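Local coordinates for predicted protein (Acinetobacter sp. RUH2624, PDB 4MEA) that probably hydrolyses epoxides as a secreted, Cif-type virulence factor of the alpha/beta hydrolase fold, at residues 132-137 and 303-308; 155-160 and 268-273; 69-74 and 87-92; 279-284 and 295-300. One frame throughout, in Å; residues are numbered along the deposited sequence.

Interaction 1. Residues 132-137 and 303-308; sequences SHDLGN and TGHWMV
His133 and Asp134 pass from strand 128-133 into a type II' turn, where the CA of Asp134 comes within 8.4 Å of the CA of His305, in the bend just before helix 307-323. Asp134 and His305 meet through their side chains. The two cross at about a right angle, and OD1 of Asp134 sits at the edge of the imidazole, near its plane, where it takes a very short bond of 2.5 Å from His305 NE2. The carboxylate itself is turned 68° from that ring. Its other oxygen, OD2, is held by two backbone groups, Leu135 N at 2.6 Å and Phe67 N, so both oxygens have partners and the group's rotation is fixed.

A second tie runs from the other histidine. With its CG anti to the backbone nitrogen (chi1 -179°), the ring of His133 reaches across until NE2 donates to the carbonyl O of His305 at 2.8 Å, a bond bent to 134° at the hydrogen. From there NE2 lies 3.8 Å above the plane of the His305 ring, offset toward its rim, while Trp306 CZ2 stands at that ring's edge. Met307 CG approaches the His133 ring obliquely.

The turn after the strand has the form of the nucleophile elbow of alpha/beta hydrolases. On its other side His305 ND1 is hydrogen-bonded to Asp158 OD2, which gives an acid-histidine-acid chain. That chain is consistent with the catalytic triad of epoxide hydrolases, and the two amides on Asp134 OD2 are placed as an oxyanion hole would be.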
loop_
_atom_site.group_PDB
_atom_site.type_symbol
_atom_site.label_atom_id
_atom_site.label_comp_id
_atom_site.label_asym_id
_atom_site.label_seq_id
_atom_site.Cartn_x
_atom_site.Cartn_y
_atom_site.Cartn_z
ATOM N N SER A 132 -5.184 4.849 24.693
ATOM C CA SER A 132 -5.213 4.006 23.498
ATOM C C SER A 132 -4.105 4.391 22.509
ATOM O O SER A 132 -3.711 5.553 22.452
ATOM C CB SER A 132 -6.593 4.135 22.844
ATOM O OG SER A 132 -6.633 3.519 21.578
ATOM N N HIS A 133 -3.607 3.417 21.738
ATOM C CA HIS A 133 -2.550 3.664 20.749
ATOM C C HIS A 133 -2.791 2.880 19.458
ATOM O O HIS A 133 -3.228 1.733 19.505
ATOM C CB HIS A 133 -1.174 3.293 21.329
ATOM C CG HIS A 133 -0.025 3.539 20.393
ATOM N ND1 HIS A 133 0.719 2.516 19.844
ATOM C CD2 HIS A 133 0.530 4.689 19.939
ATOM C CE1 HIS A 133 1.673 3.023 19.083
ATOM N NE2 HIS A 133 1.579 4.340 19.120
ATOM N N ASP A 134 -2.493 3.495 18.311
ATOM C CA ASP A 134 -2.573 2.794 17.025
ATOM C C ASP A 134 -3.971 2.181 16.847
ATOM O O ASP A 134 -4.970 2.876 17.038
ATOM C CB ASP A 134 -1.471 1.733 16.932
ATOM C CG ASP A 134 -1.232 1.245 15.511
ATOM O OD1 ASP A 134 -0.289 1.749 14.861
ATOM O OD2 ASP A 134 -1.968 0.348 15.041
ATOM N N LEU A 135 -4.046 0.899 16.490
ATOM C CA LEU A 135 -5.339 0.241 16.265
ATOM C C LEU A 135 -6.265 0.316 17.486
ATOM O O LEU A 135 -7.475 0.147 17.362
ATOM C CB LEU A 135 -5.159 -1.218 15.845
ATOM C CG LEU A 135 -4.904 -1.552 14.374
ATOM C CD1 LEU A 135 -4.888 -3.082 14.199
ATOM C CD2 LEU A 135 -5.938 -0.910 13.457
ATOM N N GLY A 136 -5.703 0.560 18.663
ATOM C CA GLY A 136 -6.538 0.818 19.824
ATOM C C GLY A 136 -7.501 1.955 19.510
ATOM O O GLY A 136 -8.639 1.964 19.977
ATOM N N ASN A 137 -7.034 2.914 18.709
ATOM C CA ASN A 137 -7.836 4.081 18.334
ATOM C C ASN A 137 -8.972 3.701 17.395
ATOM O O ASN A 137 -10.003 4.381 17.330
ATOM C CB ASN A 137 -6.961 5.145 17.665
ATOM C CG ASN A 137 -5.925 5.717 18.596
ATOM O OD1 ASN A 137 -5.870 5.358 19.772
ATOM N ND2 ASN A 137 -5.089 6.618 18.076
ATOM N N THR A 303 10.396 11.835 18.326
ATOM C CA THR A 303 9.742 10.591 18.731
ATOM C C THR A 303 8.897 10.049 17.588
ATOM O O THR A 303 8.094 10.776 16.998
ATOM C CB THR A 303 8.833 10.801 19.969
ATOM O OG1 THR A 303 9.613 11.317 21.051
ATOM C CG2 THR A 303 8.165 9.474 20.405
ATOM N N GLY A 304 9.095 8.776 17.271
ATOM C CA GLY A 304 8.344 8.129 16.210
ATOM C C GLY A 304 7.056 7.513 16.734
ATOM O O GLY A 304 6.583 7.864 17.808
ATOM N N HIS A 305 6.507 6.575 15.971
ATOM C CA HIS A 305 5.219 5.950 16.265
ATOM C C HIS A 305 5.187 5.100 17.546
ATOM O O HIS A 305 4.176 5.050 18.246
ATOM C CB HIS A 305 4.810 5.095 15.063
ATOM C CG HIS A 305 3.448 4.495 15.179
ATOM N ND1 HIS A 305 2.300 5.259 15.228
ATOM C CD2 HIS A 305 3.047 3.202 15.243
ATOM C CE1 HIS A 305 1.250 4.462 15.324
ATOM N NE2 HIS A 305 1.676 3.209 15.338
ATOM N N TRP A 306 6.290 4.425 17.846
ATOM C CA TRP A 306 6.326 3.495 18.973
ATOM C C TRP A 306 6.698 4.279 20.228
ATOM O O TRP A 306 7.818 4.182 20.737
ATOM C CB TRP A 306 7.313 2.358 18.677
ATOM C CG TRP A 306 7.178 1.874 17.258
ATOM C CD1 TRP A 306 8.052 2.080 16.232
ATOM C CD2 TRP A 306 6.078 1.135 16.709
ATOM N NE1 TRP A 306 7.572 1.504 15.078
ATOM C CE2 TRP A 306 6.362 0.918 15.342
ATOM C CE3 TRP A 306 4.879 0.638 17.239
ATOM C CZ2 TRP A 306 5.497 0.219 14.499
ATOM C CZ3 TRP A 306 4.011 -0.062 16.394
ATOM C CH2 TRP A 306 4.327 -0.258 15.038
ATOM N N MET A 307 5.731 5.046 20.726
ATOM C CA MET A 307 6.020 6.185 21.587
ATOM C C MET A 307 6.582 5.830 22.957
ATOM O O MET A 307 7.420 6.555 23.481
ATOM C CB MET A 307 4.783 7.068 21.729
ATOM C CG MET A 307 4.279 7.633 20.396
ATOM S SD MET A 307 2.780 8.608 20.624
ATOM C CE MET A 307 3.383 9.956 21.636
ATOM N N VAL A 308 6.121 4.723 23.534
ATOM C CA VAL A 308 6.641 4.274 24.821
ATOM C C VAL A 308 8.043 3.640 24.698
ATOM O O VAL A 308 8.915 3.882 25.541
ATOM C CB VAL A 308 5.649 3.322 25.530
ATOM C CG1 VAL A 308 6.232 2.814 26.845
ATOM C CG2 VAL A 308 4.322 4.048 25.767
#

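Interaction 2. Residues 155-160 and 268-273; sequences VFMDSP and MALTGQ
Met157 and Leu270 are bridged partners on two parallel strands, their side chains lying side by side and pointing the same way. Along Met157, CB rests 3.5 Å from the carbonyl O of Leu270. CG, which stands anti to Met157's own carbonyl carbon (chi1 -66°), lies beside both that oxygen and the CB of Leu270. SD then reaches Leu270 CD2 at 4.1 Å and also packs on Trp74. The chain bends at its last torsion, bringing the tip CE to 4.0 Å from the same CD2. On the same face of the sheet Val155 CG1 meets the methyl CE of Met268 at 3.7 Å.

These are neighbouring strands, 151-157 and 267-272, of the central sheet of the alpha/beta hydrolase fold. The helix-rich stretch between them, about a hundred residues long, is consistent with the family's cap. The backbone ladder runs from Phe156 N to Met268 O, from Leu270 N to Phe156 O and from Asp158 N to Leu270 O.

Beyond the ladder the carboxylate of Asp158 takes over. Gly272 N donates to OD1 at 3.0 Å, nearly straight at 174° but coming from above the carboxylate plane. OD2, the oxygen bonded to His305, also accepts from Val276 N.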
loop_
_atom_site.group_PDB
_atom_site.type_symbol
_atom_site.label_atom_id
_atom_site.label_comp_id
_atom_site.label_asym_id
_atom_site.label_seq_id
_atom_site.Cartn_x
_atom_site.Cartn_y
_atom_site.Cartn_z
ATOM N N VAL A 155 -7.267 9.323 26.300
ATOM C CA VAL A 155 -6.102 9.696 25.508
ATOM C C VAL A 155 -6.018 8.771 24.301
ATOM O O VAL A 155 -6.089 7.551 24.454
ATOM C CB VAL A 155 -4.798 9.531 26.319
ATOM C CG1 VAL A 155 -3.595 9.981 25.484
ATOM C CG2 VAL A 155 -4.880 10.285 27.636
ATOM N N PHE A 156 -5.876 9.355 23.112
ATOM C CA PHE A 156 -5.613 8.597 21.889
ATOM C C PHE A 156 -4.205 8.943 21.415
ATOM O O PHE A 156 -3.796 10.111 21.463
ATOM C CB PHE A 156 -6.644 8.943 20.807
ATOM C CG PHE A 156 -8.066 8.613 21.196
ATOM C CD1 PHE A 156 -8.611 7.371 20.899
ATOM C CD2 PHE A 156 -8.852 9.545 21.861
ATOM C CE1 PHE A 156 -9.922 7.066 21.252
ATOM C CE2 PHE A 156 -10.157 9.242 22.226
ATOM C CZ PHE A 156 -10.689 8.000 21.916
ATOM N N MET A 157 -3.454 7.938 20.973
ATOM C CA MET A 157 -2.031 8.139 20.697
ATOM C C MET A 157 -1.623 7.885 19.242
ATOM O O MET A 157 -1.870 6.816 18.682
ATOM C CB MET A 157 -1.163 7.345 21.677
ATOM C CG MET A 157 -1.271 7.841 23.121
ATOM S SD MET A 157 -0.424 6.843 24.361
ATOM C CE MET A 157 1.295 7.018 23.853
ATOM N N ASP A 158 -1.004 8.907 18.658
ATOM C CA ASP A 158 -0.429 8.907 17.300
ATOM C C ASP A 158 -1.382 8.630 16.132
ATOM O O ASP A 158 -1.558 9.494 15.279
ATOM C CB ASP A 158 0.840 8.031 17.193
ATOM C CG ASP A 158 1.853 8.601 16.198
ATOM O OD1 ASP A 158 2.058 9.833 16.206
ATOM O OD2 ASP A 158 2.419 7.841 15.385
ATOM N N SER A 159 -1.985 7.439 16.084
ATOM C CA SER A 159 -2.799 7.046 14.926
ATOM C C SER A 159 -4.136 7.776 14.837
ATOM O O SER A 159 -4.713 8.171 15.855
ATOM C CB SER A 159 -3.058 5.534 14.915
ATOM O OG SER A 159 -1.853 4.814 14.773
ATOM N N PRO A 160 -4.640 7.954 13.613
ATOM C CA PRO A 160 -5.952 8.582 13.465
ATOM C C PRO A 160 -7.043 7.663 14.006
ATOM O O PRO A 160 -6.890 6.440 13.993
ATOM C CB PRO A 160 -6.097 8.736 11.946
ATOM C CG PRO A 160 -5.199 7.691 11.368
ATOM C CD PRO A 160 -4.032 7.617 12.309
ATOM N N MET A 268 -7.159 13.910 25.120
ATOM C CA MET A 268 -5.841 14.293 24.641
ATOM C C MET A 268 -5.485 13.533 23.371
ATOM O O MET A 268 -5.758 12.331 23.266
ATOM C CB MET A 268 -4.770 14.031 25.710
ATOM C CG MET A 268 -3.341 14.314 25.228
ATOM S SD MET A 268 -2.138 14.494 26.560
ATOM C CE MET A 268 -2.127 12.848 27.267
ATOM N N ALA A 269 -4.900 14.251 22.411
ATOM C CA ALA A 269 -4.167 13.644 21.309
ATOM C C ALA A 269 -2.691 13.729 21.663
ATOM O O ALA A 269 -2.157 14.814 21.886
ATOM C CB ALA A 269 -4.445 14.365 19.999
ATOM N N LEU A 270 -2.043 12.574 21.749
ATOM C CA LEU A 270 -0.633 12.510 22.112
ATOM C C LEU A 270 0.087 11.749 21.007
ATOM O O LEU A 270 -0.185 10.575 20.769
ATOM C CB LEU A 270 -0.477 11.823 23.477
ATOM C CG LEU A 270 0.901 11.412 23.982
ATOM C CD1 LEU A 270 1.832 12.618 24.134
ATOM C CD2 LEU A 270 0.758 10.667 25.318
ATOM N N THR A 271 0.983 12.434 20.309
ATOM C CA THR A 271 1.558 11.873 19.098
ATOM C C THR A 271 3.068 12.069 19.054
ATOM O O THR A 271 3.644 12.777 19.883
ATOM C CB THR A 271 0.964 12.540 17.852
ATOM O OG1 THR A 271 1.539 13.841 17.699
ATOM C CG2 THR A 271 -0.550 12.662 17.967
ATOM N N GLY A 272 3.702 11.437 18.073
ATOM C CA GLY A 272 5.130 11.590 17.878
ATOM C C GLY A 272 5.418 12.370 16.614
ATOM O O GLY A 272 4.891 12.054 15.550
ATOM N N GLN A 273 6.251 13.399 16.736
ATOM C CA GLN A 273 6.652 14.214 15.596
ATOM C C GLN A 273 7.150 13.386 14.412
ATOM O O GLN A 273 6.900 13.746 13.257
ATOM C CB GLN A 273 7.747 15.191 16.026
ATOM C CG GLN A 273 8.313 16.051 14.910
ATOM C CD GLN A 273 9.569 16.791 15.348
ATOM O OE1 GLN A 273 10.481 16.204 15.951
ATOM N NE2 GLN A 273 9.618 18.089 15.063
#

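Interaction 3. Residues 69-74 and 87-92; sequences STWKMW and VIAIDL
Trp71 and Asp91 meet within the beta-alpha-beta crossover that runs from strand 61-64 through helix 75-81 to strand 87-90, Trp71 in the loop before the helix and Asp91 just past the C-terminal end of the second strand. Thr70 forms an ST turn, its OG1 accepting from Lys72 N at 3.2 Å, and a short 3-10 segment follows from Trp71 to Trp74.

The polar tie between the two pieces is Trp71 N to Asp91 OD1, 2.8 Å long and 163° at the hydrogen, with the N-H meeting the oxygen nearly along its C-O axis. Around the same oxygen gather carbon atoms of the tryptophan: CB of Trp71 lies 3.3 Å from OD1, and its CD1 3.4 Å. The indole thus presents an edge to the carboxylate, the two planes being 40° apart. With CG placed between its backbone nitrogen and carbonyl carbon (chi1 77°), the ring folds back under Lys72, whose CB sits over the ring centre. Trp71 NE1 bonds to Gln30 O. Asp91 OD2 is taken up by His50 ND1 and Gln97 N, so the carboxylate joins three separate pieces of chain.

Two residues before Asp91, within the strand, the methyl of Ala89 touches both tryptophans: CB is 3.8 Å from Trp71 CB and 4.0 Å from Trp74 CD1. Strands 61-64 and 87-90 are parallel neighbours in the sheet, and the contact packs the entry to the helix that links them in the alpha/beta hydrolase fold.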
loop_
_atom_site.group_PDB
_atom_site.type_symbol
_atom_site.label_atom_id
_atom_site.label_comp_id
_atom_site.label_asym_id
_atom_site.label_seq_id
_atom_site.Cartn_x
_atom_site.Cartn_y
_atom_site.Cartn_z
ATOM N N SER A 69 2.093 -4.239 18.224
ATOM C CA SER A 69 2.257 -4.248 19.673
ATOM C C SER A 69 1.348 -5.277 20.348
ATOM O O SER A 69 0.541 -5.933 19.695
ATOM C CB SER A 69 1.951 -2.860 20.252
ATOM O OG SER A 69 2.719 -1.841 19.622
ATOM N N THR A 70 1.506 -5.414 21.662
ATOM C CA THR A 70 0.557 -6.129 22.511
ATOM C C THR A 70 0.465 -5.312 23.794
ATOM O O THR A 70 0.980 -4.198 23.843
ATOM C CB THR A 70 1.025 -7.570 22.845
ATOM O OG1 THR A 70 2.219 -7.517 23.632
ATOM C CG2 THR A 70 1.288 -8.367 21.577
ATOM N N TRP A 71 -0.184 -5.854 24.826
ATOM C CA TRP A 71 -0.210 -5.224 26.147
ATOM C C TRP A 71 1.203 -4.754 26.532
ATOM O O TRP A 71 1.372 -3.725 27.186
ATOM C CB TRP A 71 -0.708 -6.232 27.211
ATOM C CG TRP A 71 0.376 -7.185 27.565
ATOM C CD1 TRP A 71 0.653 -8.372 26.957
ATOM C CD2 TRP A 71 1.384 -6.999 28.569
ATOM N NE1 TRP A 71 1.770 -8.942 27.526
ATOM C CE2 TRP A 71 2.237 -8.116 28.514
ATOM C CE3 TRP A 71 1.651 -5.991 29.501
ATOM C CZ2 TRP A 71 3.338 -8.258 29.360
ATOM C CZ3 TRP A 71 2.743 -6.139 30.347
ATOM C CH2 TRP A 71 3.571 -7.255 30.266
ATOM N N LYS A 72 2.206 -5.535 26.133
ATOM C CA LYS A 72 3.608 -5.318 26.510
ATOM C C LYS A 72 4.109 -3.893 26.274
ATOM O O LYS A 72 4.997 -3.424 26.986
ATOM C CB LYS A 72 4.510 -6.322 25.773
ATOM C CG LYS A 72 6.009 -6.236 26.091
ATOM C CD LYS A 72 6.309 -6.744 27.504
ATOM C CE LYS A 72 7.803 -6.924 27.714
ATOM N NZ LYS A 72 8.075 -7.500 29.059
ATOM N N MET A 73 3.537 -3.194 25.293
ATOM C CA MET A 73 4.027 -1.858 24.963
ATOM C C MET A 73 3.824 -0.912 26.135
ATOM O O MET A 73 4.511 0.095 26.255
ATOM C CB MET A 73 3.351 -1.298 23.702
ATOM C CG MET A 73 1.858 -0.946 23.857
ATOM S SD MET A 73 1.315 0.199 22.546
ATOM C CE MET A 73 1.968 1.765 23.133
ATOM N N TRP A 74 2.887 -1.251 27.014
ATOM C CA TRP A 74 2.543 -0.366 28.121
ATOM C C TRP A 74 3.334 -0.624 29.413
ATOM O O TRP A 74 3.290 0.182 30.336
ATOM C CB TRP A 74 1.046 -0.461 28.410
ATOM C CG TRP A 74 0.169 -0.133 27.226
ATOM C CD1 TRP A 74 -0.622 -1.003 26.524
ATOM C CD2 TRP A 74 -0.012 1.152 26.620
ATOM N NE1 TRP A 74 -1.281 -0.333 25.511
ATOM C CE2 TRP A 74 -0.927 0.992 25.554
ATOM C CE3 TRP A 74 0.506 2.426 26.875
ATOM C CZ2 TRP A 74 -1.330 2.059 24.742
ATOM C CZ3 TRP A 74 0.099 3.486 26.071
ATOM C CH2 TRP A 74 -0.806 3.295 25.018
ATOM N N VAL A 87 -3.772 -0.550 37.184
ATOM C CA VAL A 87 -3.387 -0.399 35.779
ATOM C C VAL A 87 -3.690 -1.697 35.035
ATOM O O VAL A 87 -3.355 -2.784 35.501
ATOM C CB VAL A 87 -1.894 0.015 35.605
ATOM C CG1 VAL A 87 -1.661 1.428 36.122
ATOM C CG2 VAL A 87 -0.951 -0.973 36.319
ATOM N N ILE A 88 -4.333 -1.571 33.879
ATOM C CA ILE A 88 -4.827 -2.727 33.141
ATOM C C ILE A 88 -4.486 -2.564 31.668
ATOM O O ILE A 88 -4.842 -1.559 31.057
ATOM C CB ILE A 88 -6.360 -2.851 33.285
ATOM C CG1 ILE A 88 -6.749 -2.981 34.762
ATOM C CG2 ILE A 88 -6.882 -4.033 32.472
ATOM C CD1 ILE A 88 -8.207 -2.690 35.040
ATOM N N ALA A 89 -3.775 -3.535 31.103
ATOM C CA ALA A 89 -3.458 -3.500 29.677
ATOM C C ALA A 89 -4.002 -4.763 29.030
ATOM O O ALA A 89 -3.642 -5.878 29.414
ATOM C CB ALA A 89 -1.949 -3.372 29.453
ATOM N N ILE A 90 -4.891 -4.578 28.060
ATOM C CA ILE A 90 -5.592 -5.687 27.430
ATOM C C ILE A 90 -5.090 -5.905 26.007
ATOM O O ILE A 90 -4.897 -4.942 25.257
ATOM C CB ILE A 90 -7.114 -5.395 27.372
ATOM C CG1 ILE A 90 -7.653 -5.086 28.774
ATOM C CG2 ILE A 90 -7.865 -6.558 26.717
ATOM C CD1 ILE A 90 -9.060 -4.475 28.769
ATOM N N ASP A 91 -4.883 -7.170 25.641
ATOM C CA ASP A 91 -4.594 -7.540 24.257
ATOM C C ASP A 91 -5.858 -7.418 23.402
ATOM O O ASP A 91 -6.885 -8.019 23.726
ATOM C CB ASP A 91 -4.079 -8.982 24.176
ATOM C CG ASP A 91 -2.642 -9.116 24.624
ATOM O OD1 ASP A 91 -1.956 -8.073 24.729
ATOM O OD2 ASP A 91 -2.193 -10.267 24.853
ATOM N N LEU A 92 -5.787 -6.648 22.317
ATOM C CA LEU A 92 -6.942 -6.495 21.419
ATOM C C LEU A 92 -7.467 -7.845 20.965
ATOM O O LEU A 92 -6.693 -8.786 20.758
ATOM C CB LEU A 92 -6.567 -5.678 20.180
ATOM C CG LEU A 92 -6.529 -4.154 20.298
ATOM C CD1 LEU A 92 -6.006 -3.525 18.990
ATOM C CD2 LEU A 92 -7.921 -3.619 20.643
#

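Interaction 4. Residues 279-284 and 295-300; sequences VLVKEM and YTAIIL
Tyr295 and Val281 cross at about a right angle, the phenol reaching out from the strand to the helix that carries the valine. They belong to the beta-alpha-beta unit formed by strand 267-272, helix 279-288 and strand 295-300, at the outer end of the chain's large sheet. The helix and strand segments run nearly antiparallel, their axes at 168° and 8.9 Å apart at the closest.

Tyr295 sends CG anti to its backbone nitrogen (chi1 175°), which carries the ring away from the strand until the hydroxyl arrives beside the helix. There it donates to the carbonyl O of Val281 at 2.7 Å. The hydroxyl lies in the carbonyl plane, on a lone pair, so it approaches this oxygen from the side. The hydroxyl thereby gains a main-chain partner.

The side chains of Met284, one turn further along the helix, and Tyr295 cross obliquely, meeting at CE1 of the ring. Met284 CB is 3.6 Å from Tyr295 CE1, and the methionine chain bends at the last torsion so that CE also comes back toward CE1. The sulfur stands at the ring's edge, 5.4 Å from its centroid, a Met-aromatic contact.

Val281 splits its two methyls between two strand residues on the same side as the tyrosine. CG1 meets the methyl of Ala297, while CG2 comes to 3.8 Å from CG1 of Ile299.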
loop_
_atom_site.group_PDB
_atom_site.type_symbol
_atom_site.label_atom_id
_atom_site.label_comp_id
_atom_site.label_asym_id
_atom_site.label_seq_id
_atom_site.Cartn_x
_atom_site.Cartn_y
_atom_site.Cartn_z
ATOM N N VAL A 279 -1.669 14.505 12.314
ATOM C CA VAL A 279 -2.959 14.067 11.780
ATOM C C VAL A 279 -4.032 13.930 12.874
ATOM O O VAL A 279 -5.116 14.490 12.761
ATOM C CB VAL A 279 -2.842 12.738 11.001
ATOM C CG1 VAL A 279 -4.235 12.241 10.565
ATOM C CG2 VAL A 279 -1.913 12.903 9.798
ATOM N N LEU A 280 -3.723 13.188 13.931
ATOM C CA LEU A 280 -4.671 12.995 15.024
ATOM C C LEU A 280 -4.946 14.305 15.761
ATOM O O LEU A 280 -6.069 14.562 16.186
ATOM C CB LEU A 280 -4.136 11.952 16.013
ATOM C CG LEU A 280 -5.006 11.660 17.242
ATOM C CD1 LEU A 280 -6.312 11.002 16.826
ATOM C CD2 LEU A 280 -4.266 10.781 18.267
ATOM N N VAL A 281 -3.914 15.128 15.922
ATOM C CA VAL A 281 -4.061 16.398 16.633
ATOM C C VAL A 281 -5.117 17.272 15.957
ATOM O O VAL A 281 -6.029 17.789 16.614
ATOM C CB VAL A 281 -2.714 17.145 16.723
ATOM C CG1 VAL A 281 -2.910 18.548 17.263
ATOM C CG2 VAL A 281 -1.737 16.356 17.586
ATOM N N LYS A 282 -5.001 17.405 14.640
ATOM C CA LYS A 282 -5.943 18.182 13.851
ATOM C C LYS A 282 -7.312 17.524 13.794
ATOM O O LYS A 282 -8.337 18.202 13.844
ATOM C CB LYS A 282 -5.410 18.379 12.426
ATOM C CG LYS A 282 -4.139 19.196 12.353
ATOM C CD LYS A 282 -3.705 19.378 10.900
ATOM C CE LYS A 282 -2.390 20.135 10.815
ATOM N NZ LYS A 282 -1.985 20.374 9.399
ATOM N N GLU A 283 -7.323 16.198 13.682
ATOM C CA GLU A 283 -8.572 15.463 13.541
ATOM C C GLU A 283 -9.457 15.629 14.766
ATOM O O GLU A 283 -10.625 15.992 14.641
ATOM C CB GLU A 283 -8.317 13.968 13.299
ATOM C CG GLU A 283 -9.619 13.152 13.163
ATOM C CD GLU A 283 -9.388 11.646 13.194
ATOM O OE1 GLU A 283 -8.344 11.209 13.713
ATOM O OE2 GLU A 283 -10.261 10.894 12.709
ATOM N N MET A 284 -8.906 15.349 15.948
ATOM C CA MET A 284 -9.686 15.461 17.184
ATOM C C MET A 284 -10.177 16.893 17.429
ATOM O O MET A 284 -11.336 17.100 17.748
ATOM C CB MET A 284 -8.905 14.936 18.395
ATOM C CG MET A 284 -8.747 13.418 18.421
ATOM S SD MET A 284 -7.879 12.870 19.899
ATOM C CE MET A 284 -9.100 13.230 21.170
ATOM N N TYR A 295 -9.673 19.896 25.594
ATOM C CA TYR A 295 -8.813 19.139 24.681
ATOM C C TYR A 295 -7.336 19.532 24.773
ATOM O O TYR A 295 -6.981 20.708 24.637
ATOM C CB TYR A 295 -9.315 19.324 23.247
ATOM C CG TYR A 295 -8.447 18.697 22.175
ATOM C CD1 TYR A 295 -8.268 17.321 22.116
ATOM C CD2 TYR A 295 -7.823 19.480 21.210
ATOM C CE1 TYR A 295 -7.484 16.741 21.135
ATOM C CE2 TYR A 295 -7.043 18.904 20.213
ATOM C CZ TYR A 295 -6.876 17.530 20.186
ATOM O OH TYR A 295 -6.100 16.935 19.211
ATOM N N THR A 296 -6.484 18.535 24.998
ATOM C CA THR A 296 -5.038 18.731 25.036
ATOM C C THR A 296 -4.383 18.032 23.848
ATOM O O THR A 296 -4.703 16.887 23.532
ATOM C CB THR A 296 -4.428 18.166 26.334
ATOM O OG1 THR A 296 -4.925 18.896 27.458
ATOM C CG2 THR A 296 -2.911 18.270 26.309
ATOM N N ALA A 297 -3.462 18.726 23.195
ATOM C CA ALA A 297 -2.713 18.161 22.078
ATOM C C ALA A 297 -1.227 18.276 22.364
ATOM O O ALA A 297 -0.714 19.374 22.572
ATOM C CB ALA A 297 -3.048 18.897 20.796
ATOM N N ILE A 298 -0.535 17.144 22.372
ATOM C CA ILE A 298 0.903 17.145 22.595
ATOM C C ILE A 298 1.594 16.327 21.522
ATOM O O ILE A 298 1.273 15.158 21.312
ATOM C CB ILE A 298 1.262 16.594 23.993
ATOM C CG1 ILE A 298 0.704 17.521 25.077
ATOM C CG2 ILE A 298 2.784 16.420 24.133
ATOM C CD1 ILE A 298 0.893 17.011 26.496
ATOM N N ILE A 299 2.528 16.956 20.818
ATOM C CA ILE A 299 3.335 16.230 19.858
ATOM C C ILE A 299 4.753 16.124 20.418
ATOM O O ILE A 299 5.416 17.133 20.632
ATOM C CB ILE A 299 3.348 16.939 18.499
ATOM C CG1 ILE A 299 1.914 17.135 17.980
ATOM C CG2 ILE A 299 4.200 16.166 17.495
ATOM C CD1 ILE A 299 1.850 17.731 16.572
ATOM N N LEU A 300 5.217 14.905 20.667
ATOM C CA LEU A 300 6.555 14.715 21.218
ATOM C C LEU A 300 7.636 14.821 20.133
ATOM O O LEU A 300 7.588 14.112 19.125
ATOM C CB LEU A 300 6.659 13.381 21.961
ATOM C CG LEU A 300 5.714 13.153 23.144
ATOM C CD1 LEU A 300 5.988 11.791 23.776
ATOM C CD2 LEU A 300 5.868 14.263 24.170
#

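From the N terminus, interaction 3 closes first, a short loop from 69-74 to 87-92 around helix 75-81. Interaction 1 then opens at 132-137 and closes only at 303-308, enclosing everything between. Nested inside it is interaction 2, which joins 155-160 to 268-273 across the mostly helical stretch, and after that interaction 4, a short loop from 279-284 to 295-300; interactions 2 and 4 follow in series, and none cross. All four reach the same sheet. Interactions 1 and 2 touch through His305 and Asp158, interactions 2 and 4 through adjoining strands, and Trp74 of interaction 3 packs against His133 and Met157.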